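Side-chain contacts in ribonuclease VapC (Haemophilus influenzae, PDB 6NKL), which probably acts as the toxin of a toxin-antitoxin pair, a magnesium-dependent ribonuclease of the PIN-domain family: residues N97-I102 against K119-I124; K46-F49 against N53-Q56; I10-L13 against R17-I20. All blocks are in the same frame, centred on the assembly; numbering follows the deposited sequence.

From the N terminus, the first contact to close is interaction 3, where the C-terminal half of helix 7-15 meets Pro18 just ahead of helix 19-26. Interaction 2 follows, closing the short link between helices 38-49 and 54-67. Interaction 1 comes last and spans the most chain, bringing helix 97-109 against the 3-10 turn that follows strand 112-115. The three lie in series, none nested in or crossing another, and their nearest atoms stay about 6 to 9 Å apart. Interactions 2 and 3 each join helices consecutive in the chain, whereas interaction 1 holds a predicted magnesium ligand, and both 1 and 2 touch the second subunit.

Interaction 1: N97-I102 against K119-I124; sequences NNDLWI and KEFQRI
Phe121 packing against Asp99, with Leu100 meeting Ile124 beside it, makes this a buried, mostly apolar contact of the PIN domain, between the start of helix 97-109 and the 3-10 turn that follows strand 112-115. The Phe121 ring presents its edge to the helix: CE1 lies 3.5 Å from the backbone O of Asp99, which sits near the ring plane, so a partly positive C-H edge faces a carbonyl oxygen. The same ring end also meets the side chain, with Phe121 CZ 4.0 Å from Asp99 CB. Phe121 CG stands anti to its own carbonyl carbon (chi1 -79°), and this swings the ring out toward the helix. Leu113 and Thr115 of strand 112-115 also pack on Phe121, whose side chain comes about 4 Å from that of Asp6.

Asp6 and Asp99 are both predicted magnesium ligands, so the ring borders the likely metal site. Outside the two segments, Asp99 OD1 forms a salt bridge with a basic side chain of the chain of another protein. Leu100 CD1 and Ile124 CD1 touch at 4.0 Å, while Tyr81 and Leu88 pack on Leu100 and Trp84 on Ile124. The carboxylates of Asp99 and Glu120 are joined by one water, which donates to Asp99 OD2 at 2.8 Å and to Glu120 OE2 at 2.9 Å.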
loop_
_atom_site.group_PDB
_atom_site.type_symbol
_atom_site.label_atom_id
_atom_site.label_comp_id
_atom_site.label_asym_id
_atom_site.label_seq_id
_atom_site.Cartn_x
_atom_site.Cartn_y
_atom_site.Cartn_z
ATOM N N ASN B 97 7.304 2.361 -5.453
ATOM C CA ASN B 97 6.206 2.601 -4.515
ATOM C C ASN B 97 5.887 1.351 -3.720
ATOM O O ASN B 97 5.698 1.421 -2.499
ATOM C CB ASN B 97 4.937 3.102 -5.202
ATOM C CG ASN B 97 3.874 3.670 -4.163
ATOM O OD1 ASN B 97 2.660 3.436 -4.290
ATOM N ND2 ASN B 97 4.355 4.382 -3.138
ATOM N N ASN B 98 5.828 0.196 -4.381
ATOM C CA ASN B 98 5.514 -1.032 -3.660
ATOM C C ASN B 98 6.668 -1.450 -2.751
ATOM O O ASN B 98 6.435 -1.965 -1.654
ATOM C CB ASN B 98 5.157 -2.149 -4.631
ATOM C CG ASN B 98 3.711 -2.050 -5.114
ATOM O OD1 ASN B 98 2.882 -1.406 -4.470
ATOM N ND2 ASN B 98 3.402 -2.702 -6.225
ATOM N N ASP B 99 7.917 -1.218 -3.175
ATOM C CA ASP B 99 9.047 -1.460 -2.284
ATOM C C ASP B 99 8.956 -0.573 -1.055
ATOM O O ASP B 99 9.279 -0.998 0.059
ATOM C CB ASP B 99 10.362 -1.211 -3.005
ATOM C CG ASP B 99 10.804 -2.413 -3.884
ATOM O OD1 ASP B 99 10.261 -3.549 -3.707
ATOM O OD2 ASP B 99 11.720 -2.213 -4.739
ATOM N N LEU B 100 8.500 0.664 -1.234
ATOM C CA LEU B 100 8.386 1.570 -0.097
ATOM C C LEU B 100 7.319 1.101 0.873
ATOM O O LEU B 100 7.528 1.123 2.088
ATOM C CB LEU B 100 8.052 2.975 -0.561
ATOM C CG LEU B 100 7.951 4.033 0.528
ATOM C CD1 LEU B 100 9.272 4.134 1.276
ATOM C CD2 LEU B 100 7.602 5.360 -0.112
ATOM N N TRP B 101 6.150 0.708 0.359
ATOM C CA TRP B 101 5.122 0.181 1.247
ATOM C C TRP B 101 5.667 -1.011 2.024
ATOM O O TRP B 101 5.441 -1.124 3.222
ATOM C CB TRP B 101 3.868 -0.198 0.455
ATOM C CG TRP B 101 2.973 0.959 0.180
ATOM C CD1 TRP B 101 2.738 1.557 -1.032
ATOM C CD2 TRP B 101 2.182 1.667 1.135
ATOM N NE1 TRP B 101 1.838 2.583 -0.887
ATOM C CE2 TRP B 101 1.487 2.676 0.437
ATOM C CE3 TRP B 101 1.999 1.553 2.517
ATOM C CZ2 TRP B 101 0.632 3.554 1.076
ATOM C CZ3 TRP B 101 1.153 2.419 3.143
ATOM C CH2 TRP B 101 0.478 3.413 2.427
ATOM N N ILE B 102 6.448 -1.872 1.365
ATOM C CA ILE B 102 6.970 -3.072 2.008
ATOM C C ILE B 102 7.934 -2.686 3.122
ATOM O O ILE B 102 7.812 -3.155 4.264
ATOM C CB ILE B 102 7.627 -3.978 0.948
ATOM C CG1 ILE B 102 6.567 -4.575 0.036
ATOM C CG2 ILE B 102 8.403 -5.159 1.568
ATOM C CD1 ILE B 102 7.162 -5.257 -1.191
ATOM N N LYS B 119 19.633 -2.106 -2.972
ATOM C CA LYS B 119 20.488 -1.267 -2.143
ATOM C C LYS B 119 19.808 0.051 -1.771
ATOM O O LYS B 119 20.176 0.661 -0.759
ATOM C CB LYS B 119 21.817 -1.018 -2.876
ATOM C CG LYS B 119 22.971 -1.917 -2.420
ATOM N N GLU B 120 18.815 0.478 -2.560
ATOM C CA GLU B 120 18.037 1.674 -2.252
ATOM C C GLU B 120 17.584 1.719 -0.809
ATOM O O GLU B 120 17.437 2.806 -0.234
ATOM C CB GLU B 120 16.774 1.751 -3.105
ATOM C CG GLU B 120 16.936 1.712 -4.547
ATOM C CD GLU B 120 16.896 0.320 -5.028
ATOM O OE1 GLU B 120 17.911 -0.354 -4.805
ATOM O OE2 GLU B 120 15.845 -0.095 -5.574
ATOM N N PHE B 121 17.240 0.556 -0.238
ATOM C CA PHE B 121 16.673 0.536 1.109
ATOM C C PHE B 121 17.588 1.175 2.134
ATOM O O PHE B 121 17.123 1.536 3.225
ATOM C CB PHE B 121 16.349 -0.906 1.542
ATOM C CG PHE B 121 15.053 -1.461 0.961
ATOM C CD1 PHE B 121 13.916 -0.655 0.815
ATOM C CD2 PHE B 121 14.975 -2.782 0.585
ATOM C CE1 PHE B 121 12.734 -1.184 0.292
ATOM C CE2 PHE B 121 13.806 -3.315 0.081
ATOM C CZ PHE B 121 12.684 -2.513 -0.063
ATOM N N GLN B 122 18.874 1.345 1.824
ATOM C CA GLN B 122 19.753 2.016 2.784
ATOM C C GLN B 122 19.341 3.462 3.032
ATOM O O GLN B 122 19.724 4.023 4.062
ATOM C CB GLN B 122 21.213 1.980 2.312
ATOM C CG GLN B 122 21.476 2.773 1.063
ATOM C CD GLN B 122 22.831 2.484 0.422
ATOM O OE1 GLN B 122 23.596 1.635 0.892
ATOM N NE2 GLN B 122 23.122 3.188 -0.673
ATOM N N ARG B 123 18.559 4.074 2.126
ATOM C CA ARG B 123 18.084 5.448 2.338
ATOM C C ARG B 123 17.032 5.535 3.441
ATOM O O ARG B 123 16.777 6.625 3.978
ATOM C CB ARG B 123 17.496 6.012 1.043
ATOM C CG ARG B 123 18.443 5.914 -0.142
ATOM C CD ARG B 123 17.746 6.223 -1.435
ATOM N NE ARG B 123 18.675 6.354 -2.558
ATOM C CZ ARG B 123 19.122 7.522 -3.040
ATOM N NH1 ARG B 123 18.723 8.663 -2.510
ATOM N NH2 ARG B 123 19.950 7.549 -4.081
ATOM N N ILE B 124 16.406 4.414 3.783
ATOM C CA ILE B 124 15.462 4.369 4.891
ATOM C C ILE B 124 16.286 3.956 6.109
ATOM O O ILE B 124 16.446 2.773 6.437
ATOM C CB ILE B 124 14.306 3.426 4.609
ATOM C CG1 ILE B 124 13.667 3.768 3.263
ATOM C CG2 ILE B 124 13.285 3.544 5.675
ATOM C CD1 ILE B 124 12.668 2.728 2.822
HETATM O O HOH W 1 12.954 0.254 -5.177
#

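Interaction 2: K46-F49 against N53-Q56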
loop_
_atom_site.group_PDB
_atom_site.type_symbol
_atom_site.label_atom_id
_atom_site.label_comp_id
_atom_site.label_asym_id
_atom_site.label_seq_id
_atom_site.Cartn_x
_atom_site.Cartn_y
_atom_site.Cartn_z
ATOM N N LYS B 46 -0.866 -11.133 -8.974
ATOM C CA LYS B 46 -0.747 -10.552 -10.308
ATOM C C LYS B 46 0.009 -11.487 -11.246
ATOM O O LYS B 46 -0.342 -11.615 -12.424
ATOM C CB LYS B 46 -0.030 -9.214 -10.213
ATOM C CG LYS B 46 0.480 -8.587 -11.504
ATOM C CD LYS B 46 1.630 -7.694 -11.115
ATOM C CE LYS B 46 1.988 -6.662 -12.129
ATOM N NZ LYS B 46 3.066 -5.777 -11.590
ATOM N N GLY B 47 1.073 -12.117 -10.749
ATOM C CA GLY B 47 1.787 -13.101 -11.541
ATOM C C GLY B 47 0.904 -14.262 -11.937
ATOM O O GLY B 47 1.000 -14.768 -13.050
ATOM N N ALA B 48 0.028 -14.695 -11.030
ATOM C CA ALA B 48 -0.880 -15.787 -11.347
ATOM C C ALA B 48 -1.786 -15.426 -12.523
ATOM O O ALA B 48 -1.952 -16.223 -13.453
ATOM C CB ALA B 48 -1.706 -16.160 -10.116
ATOM N N PHE B 49 -2.402 -14.233 -12.486
ATOM C CA PHE B 49 -3.251 -13.783 -13.591
ATOM C C PHE B 49 -2.474 -13.607 -14.874
ATOM O O PHE B 49 -3.049 -13.737 -15.956
ATOM C CB PHE B 49 -3.931 -12.448 -13.282
ATOM C CG PHE B 49 -5.129 -12.583 -12.432
ATOM C CD1 PHE B 49 -6.352 -12.847 -12.992
ATOM C CD2 PHE B 49 -5.036 -12.452 -11.068
ATOM C CE1 PHE B 49 -7.463 -12.993 -12.206
ATOM C CE2 PHE B 49 -6.149 -12.592 -10.275
ATOM C CZ PHE B 49 -7.363 -12.859 -10.850
ATOM N N ASN B 53 -0.880 -21.019 -16.449
ATOM C CA ASN B 53 -1.786 -21.864 -15.672
ATOM C C ASN B 53 -2.132 -21.097 -14.406
ATOM O O ASN B 53 -1.351 -21.062 -13.442
ATOM C CB ASN B 53 -1.182 -23.228 -15.349
ATOM C CG ASN B 53 -2.227 -24.205 -14.833
ATOM O OD1 ASN B 53 -3.335 -23.805 -14.485
ATOM N ND2 ASN B 53 -1.880 -25.489 -14.788
ATOM N N TYR B 54 -3.306 -20.473 -14.433
ATOM C CA TYR B 54 -3.749 -19.667 -13.309
ATOM C C TYR B 54 -3.953 -20.531 -12.072
ATOM O O TYR B 54 -3.550 -20.157 -10.960
ATOM C CB TYR B 54 -5.042 -18.946 -13.676
ATOM C CG TYR B 54 -5.658 -18.256 -12.492
ATOM C CD1 TYR B 54 -5.144 -17.059 -12.040
ATOM C CD2 TYR B 54 -6.732 -18.806 -11.817
ATOM C CE1 TYR B 54 -5.678 -16.426 -10.953
ATOM C CE2 TYR B 54 -7.274 -18.181 -10.724
ATOM C CZ TYR B 54 -6.742 -16.987 -10.295
ATOM O OH TYR B 54 -7.266 -16.330 -9.201
ATOM N N GLU B 55 -4.565 -21.701 -12.252
ATOM C CA GLU B 55 -4.928 -22.527 -11.115
ATOM C C GLU B 55 -3.706 -23.173 -10.498
ATOM O O GLU B 55 -3.665 -23.386 -9.286
ATOM C CB GLU B 55 -5.945 -23.580 -11.544
ATOM C CG GLU B 55 -7.324 -23.015 -11.914
ATOM N N GLN B 56 -2.686 -23.461 -11.288
ATOM C CA GLN B 56 -1.465 -23.970 -10.683
ATOM C C GLN B 56 -0.740 -22.852 -9.942
ATOM O O GLN B 56 -0.297 -23.041 -8.807
ATOM C CB GLN B 56 -0.566 -24.631 -11.741
#
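Tyr54 reaches back from the first turn of helix 54-67 to the end of helix 38-49, and its CB begins the contact 4.1 Å from the backbone O of Ala48. With CG anti to the backbone N (chi1 172°), the ring reaches over to the last turn of helix 38-49. CD1 comes next, 3.6 Å from that same Ala48 O, which lies near the plane of the ring at its edge and is also hydrogen-bonded to Ser51 OG; Ala48 CB is 4.0 Å from CD1. One atom further, CE1 sits over the centre of the Phe49 ring, 3.8 Å above its plane.

The two aromatics thus form an edge-to-face pair where a short link joins helices 38-49 and 54-67 of the PIN domain, the Tyr54 edge directed at the Phe49 face, with centroids 4.9 Å apart and planes inclined at 50°. Asn86 of the second subunit also packs on Phe49. At the tip, Tyr54 OH lies 3.8 Å from Phe49 CZ, a van der Waals approach. Just before Tyr54, Asn53 is the N-cap of helix 54-67: its OD1 accepts two weak bonds, from Glu55 N and from Gln56 N, each 3.3 Å long.

Interaction 3: I10-L13 against R17-I20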
loop_
_atom_site.group_PDB
_atom_site.type_symbol
_atom_site.label_atom_id
_atom_site.label_comp_id
_atom_site.label_asym_id
_atom_site.label_seq_id
_atom_site.Cartn_x
_atom_site.Cartn_y
_atom_site.Cartn_z
ATOM N N ILE B 10 11.738 -13.387 -2.993
ATOM C CA ILE B 10 10.860 -14.485 -3.390
ATOM C C ILE B 10 11.055 -14.846 -4.862
ATOM O O ILE B 10 11.072 -16.025 -5.225
ATOM C CB ILE B 10 9.407 -14.110 -3.097
ATOM C CG1 ILE B 10 9.256 -13.990 -1.579
ATOM C CG2 ILE B 10 8.458 -15.113 -3.734
ATOM C CD1 ILE B 10 7.876 -13.753 -1.126
ATOM N N ILE B 11 11.127 -13.845 -5.727
ATOM C CA ILE B 11 11.432 -14.073 -7.137
ATOM C C ILE B 11 12.769 -14.789 -7.271
ATOM O O ILE B 11 12.898 -15.789 -7.985
ATOM C CB ILE B 11 11.458 -12.731 -7.883
ATOM C CG1 ILE B 11 10.058 -12.163 -8.036
ATOM C CG2 ILE B 11 12.126 -12.873 -9.232
ATOM C CD1 ILE B 11 10.083 -10.680 -8.234
ATOM N N TYR B 12 13.788 -14.276 -6.592
ATOM C CA TYR B 12 15.093 -14.926 -6.610
ATOM C C TYR B 12 14.983 -16.394 -6.242
ATOM O O TYR B 12 15.605 -17.253 -6.871
ATOM C CB TYR B 12 16.031 -14.224 -5.638
ATOM C CG TYR B 12 17.441 -14.762 -5.664
ATOM C CD1 TYR B 12 18.355 -14.319 -6.608
ATOM C CD2 TYR B 12 17.857 -15.701 -4.751
ATOM C CE1 TYR B 12 19.630 -14.779 -6.626
ATOM C CE2 TYR B 12 19.138 -16.167 -4.761
ATOM C CZ TYR B 12 20.024 -15.709 -5.701
ATOM O OH TYR B 12 21.318 -16.180 -5.712
ATOM N N LEU B 13 14.189 -16.704 -5.230
ATOM C CA LEU B 13 14.112 -18.076 -4.750
ATOM C C LEU B 13 13.332 -18.969 -5.697
ATOM O O LEU B 13 13.505 -20.183 -5.663
ATOM C CB LEU B 13 13.488 -18.099 -3.350
ATOM C CG LEU B 13 14.479 -17.642 -2.298
ATOM C CD1 LEU B 13 13.761 -17.456 -1.017
ATOM C CD2 LEU B 13 15.578 -18.673 -2.177
ATOM N N ARG B 17 18.313 -21.971 -6.048
ATOM C CA ARG B 17 18.264 -22.832 -4.862
ATOM C C ARG B 17 19.575 -22.704 -4.090
ATOM O O ARG B 17 20.327 -23.673 -3.947
ATOM C CB ARG B 17 18.017 -24.282 -5.285
ATOM C CG ARG B 17 16.839 -24.963 -4.610
ATOM C CD ARG B 17 15.841 -25.556 -5.622
ATOM N NE ARG B 17 15.813 -27.014 -5.548
ATOM C CZ ARG B 17 14.818 -27.785 -5.981
ATOM N NH1 ARG B 17 13.722 -27.261 -6.522
ATOM N NH2 ARG B 17 14.919 -29.095 -5.850
ATOM N N PRO B 18 19.889 -21.518 -3.578
ATOM C CA PRO B 18 21.268 -21.263 -3.148
ATOM C C PRO B 18 21.591 -21.651 -1.713
ATOM O O PRO B 18 20.780 -21.557 -0.789
ATOM C CB PRO B 18 21.404 -19.746 -3.346
ATOM C CG PRO B 18 20.022 -19.223 -3.119
ATOM C CD PRO B 18 19.035 -20.321 -3.436
ATOM N N LYS B 19 22.840 -22.078 -1.541
ATOM C CA LYS B 19 23.288 -22.588 -0.250
ATOM C C LYS B 19 23.185 -21.518 0.823
ATOM O O LYS B 19 22.747 -21.797 1.946
ATOM C CB LYS B 19 24.724 -23.097 -0.379
ATOM C CG LYS B 19 25.366 -23.683 0.882
ATOM C CD LYS B 19 26.877 -23.691 0.684
ATOM C CE LYS B 19 27.623 -24.454 1.749
ATOM N NZ LYS B 19 29.066 -24.569 1.353
ATOM N N ILE B 20 23.558 -20.279 0.488
ATOM C CA ILE B 20 23.552 -19.196 1.477
ATOM C C ILE B 20 22.192 -19.130 2.180
ATOM O O ILE B 20 22.117 -18.964 3.402
ATOM C CB ILE B 20 23.924 -17.854 0.810
ATOM C CG1 ILE B 20 25.379 -17.809 0.322
ATOM C CG2 ILE B 20 23.832 -16.726 1.799
ATOM C CD1 ILE B 20 25.766 -18.797 -0.842
#
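Apolar packing carries this contact: the Pro18 ring meets Tyr12 and Leu13 from the C-terminal half of helix 7-15. The nearer approach is Tyr12 CE2 to Pro18 CG, 3.6 Å. Pro18 CG lies near the plane of the tyrosine ring, at its edge, so this is carbon against the aromatic rim and not a proline lying over the face. Tyr12 CG is anti to the backbone N (chi1 -176°), a setting that carries the ring outward from the helix to the proline. The second approach is by way of the adjacent ring atom, Pro18 CD, 4.0 Å from Leu13 CD2. Leu13 and Pro18 cross at about a right angle, and one methyl branch of the leucine does the touching. Neighbouring atoms of one small ring therefore serve two successive residues of the helix.

In the backbone, Pro18 occupies the N-cap position of helix 19-26, so the contact falls just where the chain enters the next helix of the PIN domain. The CA atoms of Leu13 and Arg17 come within 6.3 Å across this turn.

Among aromatic neighbours, the Tyr12 ring also meets that of His116, their planes at about 35°. The Tyr12 side chain comes about 8 Å from that of Asp6, a predicted magnesium ligand.

No hydrogen bond or salt bridge joins residues 10-13 to 17-20. The ring closure of Pro18 limits the freedom of its carbons, and cohesion between the segments rests on van der Waals contact and burial of apolar surface, without the directional hold of a polar bond.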